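Local coordinates for uncharacterized protein (PDB 3LPZ) that probably serves as the Get4 component of the Get pathway, an alpha-solenoid that binds Get5 and takes part in tail-anchored protein biogenesis, at residues E137-V142 against E156-L161; R192-Y197 against R204-A209; L242-F247 against A272-L277; I212-L217 against E235-P240. All coordinates share one frame; numbering follows the deposited sequence.

In the fold
Four contacts sample the solenoid from its middle toward its C-terminal part. Interaction 2 is the fully buried one, an alanine-lined helix pair without polar bonds across it; interactions 1, 3 and 4 each mix buried and partly exposed residues. Interaction 1, nearest the centre of the chain, brings two histidines together, and it touches interaction 2 directly, their centres lying about 13 Å apart. Interactions 2 and 4 share helix 203-220, used at successive stretches. Interaction 4 adds arginine chemistry where a short strand lies on that helix, and it also touches interaction 3, where leucines and a phenylalanine join helix 243-256 to the short helix 271-275 and the turn after it.

Interaction 1 of 4, residues E137-V142 against E156-L161; sequences ELHHVV and EKHLVL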
loop_
_atom_site.group_PDB
_atom_site.type_symbol
_atom_site.label_atom_id
_atom_site.label_comp_id
_atom_site.label_asym_id
_atom_site.label_seq_id
_atom_site.Cartn_x
_atom_site.Cartn_y
_atom_site.Cartn_z
ATOM N N GLU A 137 -3.772 5.740 7.695
ATOM C CA GLU A 137 -5.229 5.697 7.423
ATOM C C GLU A 137 -5.507 6.225 6.008
ATOM O O GLU A 137 -6.351 5.683 5.298
ATOM C CB GLU A 137 -6.034 6.504 8.473
ATOM C CG GLU A 137 -7.536 6.423 8.301
ATOM C CD GLU A 137 -8.308 7.098 9.453
ATOM O OE1 GLU A 137 -7.742 7.342 10.557
ATOM O OE2 GLU A 137 -9.484 7.421 9.235
ATOM N N LEU A 138 -4.774 7.251 5.575
ATOM C CA LEU A 138 -4.935 7.701 4.180
ATOM C C LEU A 138 -4.529 6.603 3.192
ATOM O O LEU A 138 -5.261 6.336 2.216
ATOM C CB LEU A 138 -4.156 8.988 3.911
ATOM C CG LEU A 138 -4.640 10.269 4.611
ATOM C CD1 LEU A 138 -3.721 11.422 4.196
ATOM C CD2 LEU A 138 -6.100 10.618 4.238
ATOM N N HIS A 139 -3.395 5.929 3.459
ATOM C CA HIS A 139 -2.982 4.788 2.622
ATOM C C HIS A 139 -4.050 3.686 2.624
ATOM O O HIS A 139 -4.355 3.101 1.573
ATOM C CB HIS A 139 -1.649 4.171 3.082
ATOM C CG HIS A 139 -0.439 4.917 2.608
ATOM N ND1 HIS A 139 -0.186 5.155 1.273
ATOM C CD2 HIS A 139 0.597 5.469 3.288
ATOM C CE1 HIS A 139 0.956 5.815 1.143
ATOM N NE2 HIS A 139 1.451 6.023 2.352
ATOM N N HIS A 140 -4.594 3.381 3.800
ATOM C CA HIS A 140 -5.654 2.397 3.883
ATOM C C HIS A 140 -6.872 2.725 2.980
ATOM O O HIS A 140 -7.323 1.897 2.196
ATOM C CB HIS A 140 -6.137 2.199 5.313
ATOM C CG HIS A 140 -7.291 1.238 5.396
ATOM N ND1 HIS A 140 -7.122 -0.125 5.271
ATOM C CD2 HIS A 140 -8.623 1.446 5.544
ATOM C CE1 HIS A 140 -8.308 -0.718 5.347
ATOM N NE2 HIS A 140 -9.233 0.211 5.523
ATOM N N VAL A 141 -7.426 3.914 3.158
ATOM C CA VAL A 141 -8.576 4.328 2.375
ATOM C C VAL A 141 -8.298 4.379 0.852
ATOM O O VAL A 141 -9.092 3.865 0.081
ATOM C CB VAL A 141 -9.188 5.637 2.910
ATOM C CG1 VAL A 141 -10.388 6.053 2.014
ATOM C CG2 VAL A 141 -9.635 5.422 4.396
ATOM N N VAL A 142 -7.174 4.952 0.435
ATOM C CA VAL A 142 -6.819 4.991 -0.981
ATOM C C VAL A 142 -6.696 3.543 -1.481
ATOM O O VAL A 142 -7.194 3.185 -2.550
ATOM C CB VAL A 142 -5.477 5.759 -1.205
ATOM C CG1 VAL A 142 -4.932 5.553 -2.634
ATOM C CG2 VAL A 142 -5.670 7.257 -0.889
ATOM N N GLU A 156 -1.933 -2.503 -3.831
ATOM C CA GLU A 156 -0.882 -3.188 -3.033
ATOM C C GLU A 156 0.102 -2.194 -2.437
ATOM O O GLU A 156 0.464 -2.307 -1.260
ATOM C CB GLU A 156 -0.110 -4.209 -3.854
ATOM C CG GLU A 156 -0.919 -5.417 -4.311
ATOM C CD GLU A 156 -0.137 -6.292 -5.301
ATOM O OE1 GLU A 156 0.648 -5.771 -6.140
ATOM O OE2 GLU A 156 -0.309 -7.508 -5.243
ATOM N N LYS A 157 0.526 -1.216 -3.240
ATOM C CA LYS A 157 1.489 -0.217 -2.775
ATOM C C LYS A 157 0.995 0.618 -1.591
ATOM O O LYS A 157 1.801 0.977 -0.735
ATOM C CB LYS A 157 1.954 0.689 -3.929
ATOM C CG LYS A 157 2.747 -0.079 -4.999
ATOM C CD LYS A 157 2.880 0.739 -6.287
ATOM C CE LYS A 157 3.600 -0.064 -7.379
ATOM N NZ LYS A 157 4.008 0.850 -8.477
ATOM N N HIS A 158 -0.306 0.929 -1.534
ATOM C CA HIS A 158 -0.858 1.659 -0.389
ATOM C C HIS A 158 -1.173 0.758 0.807
ATOM O O HIS A 158 -0.839 1.109 1.945
ATOM C CB HIS A 158 -2.096 2.427 -0.810
ATOM C CG HIS A 158 -1.784 3.568 -1.724
ATOM N ND1 HIS A 158 -1.282 4.768 -1.263
ATOM C CD2 HIS A 158 -1.859 3.677 -3.076
ATOM C CE1 HIS A 158 -1.091 5.579 -2.292
ATOM N NE2 HIS A 158 -1.431 4.940 -3.403
ATOM N N LEU A 159 -1.763 -0.414 0.543
ATOM C CA LEU A 159 -2.178 -1.296 1.654
ATOM C C LEU A 159 -1.014 -1.792 2.511
ATOM O O LEU A 159 -1.201 -1.997 3.709
ATOM C CB LEU A 159 -3.042 -2.459 1.161
ATOM C CG LEU A 159 -4.438 -2.000 0.677
ATOM C CD1 LEU A 159 -5.097 -3.084 -0.157
ATOM C CD2 LEU A 159 -5.374 -1.541 1.874
ATOM N N VAL A 160 0.166 -1.983 1.913
ATOM C CA VAL A 160 1.332 -2.430 2.684
ATOM C C VAL A 160 1.811 -1.365 3.677
ATOM O O VAL A 160 2.526 -1.679 4.667
ATOM C CB VAL A 160 2.512 -2.937 1.783
ATOM C CG1 VAL A 160 2.071 -4.169 1.018
ATOM C CG2 VAL A 160 3.083 -1.827 0.849
ATOM N N LEU A 161 1.408 -0.124 3.424
ATOM C CA LEU A 161 1.679 1.025 4.276
ATOM C C LEU A 161 0.479 1.475 5.125
ATOM O O LEU A 161 0.497 2.582 5.667
ATOM C CB LEU A 161 2.169 2.200 3.407
ATOM C CG LEU A 161 3.471 1.927 2.616
ATOM C CD1 LEU A 161 3.800 3.112 1.694
ATOM C CD2 LEU A 161 4.656 1.614 3.588
#
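His139 and His158 meet through their ring edges, and the polar part of this contact is a single hydrogen bond between them. ND1 of His139 lies 2.8 Å from ND1 of His158, the bond bending to 155°. Neither ring covers the other: they meet rim to rim with their planes turned by 40°. In His139, CG beside the backbone N brings the ring to the 156-161 side, and the ring's turn about CB-CG (chi2 -57°) presents its ND1 edge to His158, while NE2 is bonded to the carbonyl oxygen of Ala133. Gripped at both nitrogens, this buried imidazole can hardly rotate.

Each ring also takes a CH-pi contact on one face. Val142 CG1 sits over the middle of the His158 ring, 3.6 Å from its centroid. Leu161 CB covers a face of His139 nearer the rim, 3.9 Å from the centroid, and the leucine runs beside the histidine in the same direction.

Close backbones account for the remaining packing. The CA atoms of His139 and His158 are only 4.8 Å apart, and each side chain presses on the other residue's carbonyl: His139 CB is 3.4 Å from His158 O, and His158 CB is 3.4 Å from His139 O. Leu159 CD2 comes obliquely to ND1 and O of His140, whose ND1 is bonded to Ser166 OG.

Helix 136-148 is thereby joined to helix 152-159, the next in the alpha-solenoid, and to the turn that follows it. Leu138 and Val142 face helices 94-104 and 112-128, whereas Glu156 packs on helix 166-179 and forms a salt bridge with Arg192 of helix 186-199.

Interaction 2 of 4, residues R192-Y197 against R204-A209; sequences RAVLPY and RAANTA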
loop_
_atom_site.group_PDB
_atom_site.type_symbol
_atom_site.label_atom_id
_atom_site.label_comp_id
_atom_site.label_asym_id
_atom_site.label_seq_id
_atom_site.Cartn_x
_atom_site.Cartn_y
_atom_site.Cartn_z
ATOM N N ARG A 192 2.240 -12.361 -2.330
ATOM C CA ARG A 192 1.993 -10.926 -2.580
ATOM C C ARG A 192 1.343 -10.196 -1.402
ATOM O O ARG A 192 1.469 -8.970 -1.303
ATOM C CB ARG A 192 1.169 -10.712 -3.863
ATOM C CG ARG A 192 1.888 -11.217 -5.135
ATOM C CD ARG A 192 1.103 -10.835 -6.420
ATOM N NE ARG A 192 1.234 -9.409 -6.736
ATOM C CZ ARG A 192 2.312 -8.853 -7.292
ATOM N NH1 ARG A 192 3.388 -9.587 -7.614
ATOM N NH2 ARG A 192 2.320 -7.549 -7.549
ATOM N N ALA A 193 0.637 -10.927 -0.533
ATOM C CA ALA A 193 0.023 -10.322 0.674
ATOM C C ALA A 193 0.897 -10.446 1.892
ATOM O O ALA A 193 0.704 -9.679 2.837
ATOM C CB ALA A 193 -1.318 -10.981 1.002
ATOM N N VAL A 194 1.805 -11.419 1.902
ATOM C CA VAL A 194 2.604 -11.732 3.103
ATOM C C VAL A 194 4.006 -11.146 3.056
ATOM O O VAL A 194 4.403 -10.458 3.993
ATOM C CB VAL A 194 2.709 -13.261 3.330
ATOM C CG1 VAL A 194 3.734 -13.575 4.417
ATOM C CG2 VAL A 194 1.337 -13.817 3.705
ATOM N N LEU A 195 4.738 -11.408 1.967
ATOM C CA LEU A 195 6.131 -10.956 1.843
ATOM C C LEU A 195 6.301 -9.440 1.953
ATOM O O LEU A 195 7.205 -8.995 2.632
ATOM C CB LEU A 195 6.813 -11.509 0.574
ATOM C CG LEU A 195 6.793 -13.055 0.481
ATOM C CD1 LEU A 195 7.567 -13.516 -0.721
ATOM C CD2 LEU A 195 7.353 -13.777 1.789
ATOM N N PRO A 196 5.443 -8.647 1.270
ATOM C CA PRO A 196 5.631 -7.191 1.397
ATOM C C PRO A 196 5.521 -6.665 2.836
ATOM O O PRO A 196 6.238 -5.707 3.189
ATOM C CB PRO A 196 4.521 -6.613 0.479
ATOM C CG PRO A 196 4.378 -7.652 -0.603
ATOM C CD PRO A 196 4.478 -8.974 0.196
ATOM N N TYR A 197 4.637 -7.255 3.654
ATOM C CA TYR A 197 4.578 -6.866 5.067
ATOM C C TYR A 197 5.844 -7.216 5.830
ATOM O O TYR A 197 6.289 -6.402 6.649
ATOM C CB TYR A 197 3.350 -7.441 5.790
ATOM C CG TYR A 197 2.082 -6.698 5.432
ATOM C CD1 TYR A 197 1.966 -5.318 5.666
ATOM C CD2 TYR A 197 0.990 -7.377 4.889
ATOM C CE1 TYR A 197 0.766 -4.625 5.354
ATOM C CE2 TYR A 197 -0.218 -6.701 4.592
ATOM C CZ TYR A 197 -0.301 -5.324 4.810
ATOM O OH TYR A 197 -1.459 -4.666 4.483
ATOM N N ARG A 204 3.304 -8.638 12.336
ATOM C CA ARG A 204 1.907 -8.731 12.741
ATOM C C ARG A 204 1.004 -8.757 11.511
ATOM O O ARG A 204 0.119 -9.604 11.386
ATOM C CB ARG A 204 1.524 -7.526 13.605
ATOM C CG ARG A 204 0.243 -7.729 14.396
ATOM C CD ARG A 204 -0.727 -6.544 14.259
ATOM N NE ARG A 204 -1.803 -6.851 13.311
ATOM C CZ ARG A 204 -1.991 -6.232 12.147
ATOM N NH1 ARG A 204 -1.189 -5.245 11.784
ATOM N NH2 ARG A 204 -3.003 -6.589 11.368
ATOM N N ALA A 205 1.236 -7.802 10.614
ATOM C CA ALA A 205 0.450 -7.689 9.394
ATOM C C ALA A 205 0.655 -8.916 8.483
ATOM O O ALA A 205 -0.295 -9.441 7.919
ATOM C CB ALA A 205 0.832 -6.408 8.644
ATOM N N ALA A 206 1.904 -9.366 8.358
ATOM C CA ALA A 206 2.231 -10.537 7.535
ATOM C C ALA A 206 1.415 -11.738 8.032
ATOM O O ALA A 206 0.819 -12.484 7.233
ATOM C CB ALA A 206 3.713 -10.849 7.620
ATOM N N ASN A 207 1.387 -11.902 9.358
ATOM C CA ASN A 207 0.600 -12.962 10.002
ATOM C C ASN A 207 -0.871 -12.863 9.702
ATOM O O ASN A 207 -1.512 -13.870 9.362
ATOM C CB ASN A 207 0.805 -12.989 11.516
ATOM C CG ASN A 207 2.185 -13.494 11.913
ATOM O OD1 ASN A 207 2.847 -14.199 11.156
ATOM N ND2 ASN A 207 2.618 -13.145 13.140
ATOM N N THR A 208 -1.409 -11.652 9.845
ATOM C CA THR A 208 -2.821 -11.429 9.572
ATOM C C THR A 208 -3.144 -11.754 8.095
ATOM O O THR A 208 -4.118 -12.457 7.814
ATOM C CB THR A 208 -3.241 -9.966 9.938
ATOM O OG1 THR A 208 -3.057 -9.778 11.351
ATOM C CG2 THR A 208 -4.710 -9.672 9.576
ATOM N N ALA A 209 -2.361 -11.220 7.156
ATOM C CA ALA A 209 -2.627 -11.485 5.735
ATOM C C ALA A 209 -2.595 -12.995 5.445
ATOM O O ALA A 209 -3.460 -13.527 4.767
ATOM C CB ALA A 209 -1.623 -10.750 4.840
#
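Tyr197 lies across Ala205 and Ala206 and has the largest buried surface of this contact. Its ring takes the methyl of Ala205 over one face, with CB of that alanine 3.5 Å from the ring centroid and displaced toward the CD1 side. CG stands beside the tyrosine's own backbone N (chi1 -76°), which lays the ring over the neighbouring helix. The phenol oxygen reaches past the pair to Leu159 O, a hydrogen bond that ties it to helix 152-159.

Ala206 lies against the root of that side chain. Tyr197 CB rests 3.5 Å from Ala206 N, and the Ala206 methyl is 3.7 Å from the carbonyl oxygen of Val194. Val194 adds its own branches here, CG2 lying 3.8 Å from Ala206 O.

Ala209 closes the other end, its CB 3.9 Å from Ala193 CB and 3.3 Å from Ala193 O. That oxygen is buried without a hydrogen-bonding partner. It belongs to the kink at Pro196, where the proline has no N-H to give and the N of Tyr197 makes no bond to the preceding turn, so a methyl group faces a carbonyl that a regular helix would have paired.

With alanines at 205, 206 and 209 on one side, the short helical segments approach to 7.9 Å between axes and run almost exactly antiparallel, at 173°. Leu252 of helix 243-256 touches both Val194 and Ala206 from outside the pair. Such tightly packed antiparallel hairpins of successive helices are the building principle of alpha-solenoids, including the TPR-related group to which the GET4 family belongs.

Interaction 3 of 4, residues L242-F247 against A272-L277; sequences LPLLNF and ANLNEL
Phe247 N is bonded to Pro243 O at 2.9 Å, closing the first turn of helix 243-256 and setting both side chains toward 272-277. Pro243 CG there makes van der Waals contact with Asn273 OD1 at 3.5 Å, the two side chains crossing at about a right angle. Next to them, Leu244 slides past Asn273 in the opposite direction, its CD2 3.7 Å from Asn273 CB. The same methyl carbon also meets Leu274, 3.8 Å from CD2 of that leucine.

This is a late part of the alpha-solenoid, in which helix 243-256 packs against the short helix 271-275 after the chain has passed through helix 260-269. Phe247, with CG anti to its backbone N (chi1 173°), directs its ring to the same neighbour. Leu274 CD2 lies over one face of that ring, 4.2 Å from the centroid and shifted toward the rim. Trp281 touches both Phe247 and Leu274.

At the other edge Leu244 and Leu277 meet tip to tip. Their CD1 atoms are 3.4 Å apart, tighter than usual, and Leu277 has both side-chain torsions away from staggered values, so the exact position of its tip is doubtful. Leu188 of helix 186-199 is a further neighbour of Leu277.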
loop_
_atom_site.group_PDB
_atom_site.type_symbol
_atom_site.label_atom_id
_atom_site.label_comp_id
_atom_site.label_asym_id
_atom_site.label_seq_id
_atom_site.Cartn_x
_atom_site.Cartn_y
_atom_site.Cartn_z
ATOM N N LEU A 242 0.174 -28.046 -1.798
ATOM C CA LEU A 242 0.674 -26.705 -2.134
ATOM C C LEU A 242 1.992 -26.440 -1.379
ATOM O O LEU A 242 2.025 -25.667 -0.419
ATOM C CB LEU A 242 -0.391 -25.645 -1.836
ATOM C CG LEU A 242 -1.711 -25.716 -2.636
ATOM C CD1 LEU A 242 -2.785 -24.813 -2.023
ATOM C CD2 LEU A 242 -1.506 -25.372 -4.122
ATOM N N PRO A 243 3.081 -27.111 -1.801
ATOM C CA PRO A 243 4.370 -26.992 -1.081
ATOM C C PRO A 243 4.874 -25.550 -0.816
ATOM O O PRO A 243 5.474 -25.297 0.229
ATOM C CB PRO A 243 5.368 -27.730 -1.985
ATOM C CG PRO A 243 4.624 -28.199 -3.192
ATOM C CD PRO A 243 3.144 -28.081 -2.911
ATOM N N LEU A 244 4.695 -24.627 -1.759
ATOM C CA LEU A 244 5.208 -23.269 -1.553
ATOM C C LEU A 244 4.392 -22.493 -0.534
ATOM O O LEU A 244 4.864 -21.521 0.058
ATOM C CB LEU A 244 5.235 -22.473 -2.860
ATOM C CG LEU A 244 6.425 -22.751 -3.785
ATOM C CD1 LEU A 244 6.327 -21.809 -5.000
ATOM C CD2 LEU A 244 7.763 -22.627 -3.051
ATOM N N LEU A 245 3.138 -22.873 -0.356
ATOM C CA LEU A 245 2.360 -22.259 0.716
ATOM C C LEU A 245 2.919 -22.747 2.077
ATOM O O LEU A 245 2.966 -22.000 3.078
ATOM C CB LEU A 245 0.890 -22.617 0.553
ATOM C CG LEU A 245 -0.073 -21.437 0.535
ATOM C CD1 LEU A 245 -1.543 -21.884 0.338
ATOM C CD2 LEU A 245 0.084 -20.615 1.811
ATOM N N ASN A 246 3.336 -24.005 2.106
ATOM C CA ASN A 246 3.992 -24.556 3.290
ATOM C C ASN A 246 5.310 -23.875 3.576
ATOM O O ASN A 246 5.610 -23.578 4.721
ATOM C CB ASN A 246 4.180 -26.067 3.136
ATOM C CG ASN A 246 2.854 -26.767 2.946
ATOM O OD1 ASN A 246 1.826 -26.274 3.424
ATOM N ND2 ASN A 246 2.858 -27.895 2.241
ATOM N N PHE A 247 6.069 -23.576 2.523
ATOM C CA PHE A 247 7.263 -22.764 2.653
ATOM C C PHE A 247 6.965 -21.413 3.324
ATOM O O PHE A 247 7.661 -20.997 4.266
ATOM C CB PHE A 247 7.863 -22.507 1.265
ATOM C CG PHE A 247 8.996 -21.533 1.279
ATOM C CD1 PHE A 247 10.276 -21.941 1.657
ATOM C CD2 PHE A 247 8.789 -20.203 0.913
ATOM C CE1 PHE A 247 11.357 -21.027 1.657
ATOM C CE2 PHE A 247 9.847 -19.282 0.927
ATOM C CZ PHE A 247 11.136 -19.698 1.298
ATOM N N ALA A 272 13.810 -27.022 -5.214
ATOM C CA ALA A 272 13.216 -27.321 -6.531
ATOM C C ALA A 272 11.977 -26.463 -6.804
ATOM O O ALA A 272 11.815 -25.917 -7.911
ATOM C CB ALA A 272 12.887 -28.818 -6.688
ATOM N N ASN A 273 11.115 -26.343 -5.793
ATOM C CA ASN A 273 9.860 -25.590 -5.926
ATOM C C ASN A 273 10.135 -24.124 -6.165
ATOM O O ASN A 273 9.476 -23.484 -6.994
ATOM C CB ASN A 273 8.988 -25.732 -4.672
ATOM C CG ASN A 273 8.845 -27.175 -4.215
ATOM O OD1 ASN A 273 7.864 -27.844 -4.529
ATOM N ND2 ASN A 273 9.837 -27.664 -3.491
ATOM N N LEU A 274 11.101 -23.590 -5.419
ATOM C CA LEU A 274 11.467 -22.177 -5.544
ATOM C C LEU A 274 12.083 -21.883 -6.908
ATOM O O LEU A 274 11.829 -20.834 -7.478
ATOM C CB LEU A 274 12.425 -21.765 -4.422
ATOM C CG LEU A 274 11.836 -21.703 -3.003
ATOM C CD1 LEU A 274 12.956 -21.661 -1.937
ATOM C CD2 LEU A 274 10.877 -20.518 -2.856
ATOM N N ASN A 275 12.872 -22.831 -7.426
ATOM C CA ASN A 275 13.560 -22.678 -8.717
ATOM C C ASN A 275 12.580 -22.493 -9.868
ATOM O O ASN A 275 12.886 -21.796 -10.832
ATOM C CB ASN A 275 14.507 -23.874 -8.998
ATOM C CG ASN A 275 15.874 -23.729 -8.325
ATOM O OD1 ASN A 275 16.191 -22.694 -7.723
ATOM N ND2 ASN A 275 16.699 -24.771 -8.433
ATOM N N GLU A 276 11.405 -23.109 -9.762
ATOM C CA GLU A 276 10.350 -22.967 -10.759
ATOM C C GLU A 276 9.761 -21.551 -10.855
ATOM O O GLU A 276 9.030 -21.253 -11.799
ATOM C CB GLU A 276 9.215 -23.958 -10.471
ATOM C CG GLU A 276 9.619 -25.426 -10.600
ATOM C CD GLU A 276 8.447 -26.395 -10.403
ATOM O OE1 GLU A 276 7.302 -25.951 -10.178
ATOM O OE2 GLU A 276 8.678 -27.620 -10.481
ATOM N N LEU A 277 10.059 -20.689 -9.879
ATOM C CA LEU A 277 9.481 -19.351 -9.825
ATOM C C LEU A 277 10.225 -18.380 -10.758
ATOM O O LEU A 277 9.812 -17.226 -10.946
ATOM C CB LEU A 277 9.541 -18.825 -8.381
ATOM C CG LEU A 277 8.347 -18.960 -7.424
ATOM C CD1 LEU A 277 7.463 -20.124 -7.758
ATOM C CD2 LEU A 277 8.806 -18.983 -5.973
#

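Interaction 4 of 4, residues I212-L217 against E235-P240; sequences IFTSAL and ELRIFP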
loop_
_atom_site.group_PDB
_atom_site.type_symbol
_atom_site.label_atom_id
_atom_site.label_comp_id
_atom_site.label_asym_id
_atom_site.label_seq_id
_atom_site.Cartn_x
_atom_site.Cartn_y
_atom_site.Cartn_z
ATOM N N ILE A 212 -5.832 -14.624 6.929
ATOM C CA ILE A 212 -7.000 -14.297 6.086
ATOM C C ILE A 212 -6.976 -15.036 4.752
ATOM O O ILE A 212 -8.009 -15.620 4.332
ATOM C CB ILE A 212 -7.161 -12.769 5.877
ATOM C CG1 ILE A 212 -7.433 -12.043 7.220
ATOM C CG2 ILE A 212 -8.234 -12.438 4.811
ATOM C CD1 ILE A 212 -8.799 -12.375 7.943
ATOM N N PHE A 213 -5.830 -15.028 4.075
ATOM C CA PHE A 213 -5.772 -15.624 2.735
ATOM C C PHE A 213 -6.029 -17.146 2.848
ATOM O O PHE A 213 -6.828 -17.717 2.089
ATOM C CB PHE A 213 -4.399 -15.373 2.084
ATOM C CG PHE A 213 -4.285 -15.904 0.696
ATOM C CD1 PHE A 213 -3.960 -17.248 0.464
ATOM C CD2 PHE A 213 -4.502 -15.057 -0.407
ATOM C CE1 PHE A 213 -3.855 -17.750 -0.861
ATOM C CE2 PHE A 213 -4.403 -15.541 -1.713
ATOM C CZ PHE A 213 -4.086 -16.894 -1.947
ATOM N N THR A 214 -5.315 -17.798 3.765
ATOM C CA THR A 214 -5.485 -19.233 3.933
ATOM C C THR A 214 -6.867 -19.638 4.467
ATOM O O THR A 214 -7.349 -20.692 4.094
ATOM C CB THR A 214 -4.340 -19.892 4.742
ATOM O OG1 THR A 214 -4.286 -19.345 6.075
ATOM C CG2 THR A 214 -3.001 -19.686 4.003
ATOM N N SER A 215 -7.500 -18.812 5.315
ATOM C CA SER A 215 -8.895 -19.100 5.711
ATOM C C SER A 215 -9.812 -19.029 4.501
ATOM O O SER A 215 -10.711 -19.838 4.389
ATOM C CB SER A 215 -9.424 -18.131 6.770
ATOM O OG SER A 215 -8.634 -18.311 7.914
ATOM N N ALA A 216 -9.575 -18.055 3.615
ATOM C CA ALA A 216 -10.398 -17.895 2.413
ATOM C C ALA A 216 -10.229 -19.124 1.511
ATOM O O ALA A 216 -11.212 -19.681 0.989
ATOM C CB ALA A 216 -10.024 -16.571 1.650
ATOM N N LEU A 217 -8.979 -19.548 1.341
ATOM C CA LEU A 217 -8.671 -20.715 0.525
ATOM C C LEU A 217 -9.431 -21.960 1.019
ATOM O O LEU A 217 -10.026 -22.690 0.224
ATOM C CB LEU A 217 -7.153 -20.968 0.507
ATOM C CG LEU A 217 -6.666 -22.124 -0.350
ATOM C CD1 LEU A 217 -6.922 -21.860 -1.834
ATOM C CD2 LEU A 217 -5.157 -22.327 -0.112
ATOM N N GLU A 235 -3.429 -19.499 13.829
ATOM C CA GLU A 235 -3.668 -20.509 12.794
ATOM C C GLU A 235 -2.431 -20.740 11.913
ATOM O O GLU A 235 -1.944 -19.829 11.257
ATOM C CB GLU A 235 -4.855 -20.071 11.918
ATOM C CG GLU A 235 -6.130 -19.719 12.692
ATOM C CD GLU A 235 -6.679 -18.339 12.325
ATOM O OE1 GLU A 235 -7.312 -18.183 11.242
ATOM O OE2 GLU A 235 -6.477 -17.404 13.134
ATOM N N LEU A 236 -1.900 -21.949 11.938
ATOM C CA LEU A 236 -0.817 -22.303 11.049
ATOM C C LEU A 236 -1.246 -23.503 10.216
ATOM O O LEU A 236 -1.381 -24.612 10.756
ATOM C CB LEU A 236 0.461 -22.623 11.816
ATOM C CG LEU A 236 1.607 -22.690 10.804
ATOM C CD1 LEU A 236 2.237 -21.295 10.601
ATOM C CD2 LEU A 236 2.651 -23.749 11.185
ATOM N N ARG A 237 -1.448 -23.277 8.915
ATOM C CA ARG A 237 -2.026 -24.290 8.038
ATOM C C ARG A 237 -1.000 -24.892 7.084
ATOM O O ARG A 237 -0.181 -24.178 6.467
ATOM C CB ARG A 237 -3.255 -23.759 7.282
ATOM C CG ARG A 237 -4.337 -23.190 8.207
ATOM C CD ARG A 237 -5.481 -22.614 7.423
ATOM N NE ARG A 237 -6.590 -22.254 8.302
ATOM C CZ ARG A 237 -6.838 -21.018 8.724
ATOM N NH1 ARG A 237 -6.078 -19.988 8.335
ATOM N NH2 ARG A 237 -7.855 -20.817 9.542
ATOM N N ILE A 238 -1.052 -26.215 6.983
ATOM C CA ILE A 238 -0.247 -26.973 6.050
ATOM C C ILE A 238 -1.167 -27.566 4.981
ATOM O O ILE A 238 -2.188 -28.193 5.294
ATOM C CB ILE A 238 0.531 -28.102 6.800
ATOM C CG1 ILE A 238 1.503 -27.461 7.801
ATOM C CG2 ILE A 238 1.216 -29.098 5.809
ATOM C CD1 ILE A 238 2.686 -26.582 7.131
ATOM N N PHE A 239 -0.790 -27.356 3.723
ATOM C CA PHE A 239 -1.519 -27.890 2.570
ATOM C C PHE A 239 -0.615 -28.837 1.807
ATOM O O PHE A 239 0.242 -28.381 1.050
ATOM C CB PHE A 239 -1.926 -26.741 1.631
ATOM C CG PHE A 239 -2.839 -25.749 2.267
ATOM C CD1 PHE A 239 -4.227 -25.955 2.263
ATOM C CD2 PHE A 239 -2.330 -24.613 2.889
ATOM C CE1 PHE A 239 -5.082 -25.051 2.870
ATOM C CE2 PHE A 239 -3.201 -23.685 3.522
ATOM C CZ PHE A 239 -4.565 -23.897 3.496
ATOM N N PRO A 240 -0.827 -30.154 1.951
ATOM C CA PRO A 240 0.063 -31.115 1.279
ATOM C C PRO A 240 0.180 -30.899 -0.215
ATOM O O PRO A 240 1.249 -31.156 -0.772
ATOM C CB PRO A 240 -0.584 -32.467 1.588
ATOM C CG PRO A 240 -1.247 -32.231 2.931
ATOM C CD PRO A 240 -1.846 -30.835 2.772
#
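Arg237 stretches across helix 203-220 so that its guanidinium has a face toward Ser215 and NH1 at Thr214. The motif is a two-stranded antiparallel ribbon, 227-228 with 237-238, set on the helical solenoid. The chain of Arg237 is extended from CG to NE, and its flat end is covered on both faces, each time toward the rim: Ser215 CA stands 3.9 Å above one face, Glu235 CB 3.6 Å above the opposite one.

NH1 gives a hydrogen bond to Thr214 OG1 at 3.0 Å (143°), the oxygen tilted slightly from the guanidinium plane. Thr214 holds OG1 between its backbone N and carbonyl carbon (chi1 62°), where the hydroxyl is also bonded to Tyr210 O of the preceding turn. NH2 turns to Glu235 in a 3.2 Å salt bridge to OE1, meeting the lone pair that faces away from the other carboxylate oxygen. Ser215 OG, bonded to Arg211 O, lies 3.1 Å from both NH1 and NH2 of Arg237.

Beyond the arginine the contact becomes apolar. The Phe239 and Leu217 side chains approach each other from opposite directions, while Thr214 CG2 meets the ring obliquely at CE2. Leu217 CD2 covers one face of the phenylalanine ring off its middle, 4.2 Å from the centroid.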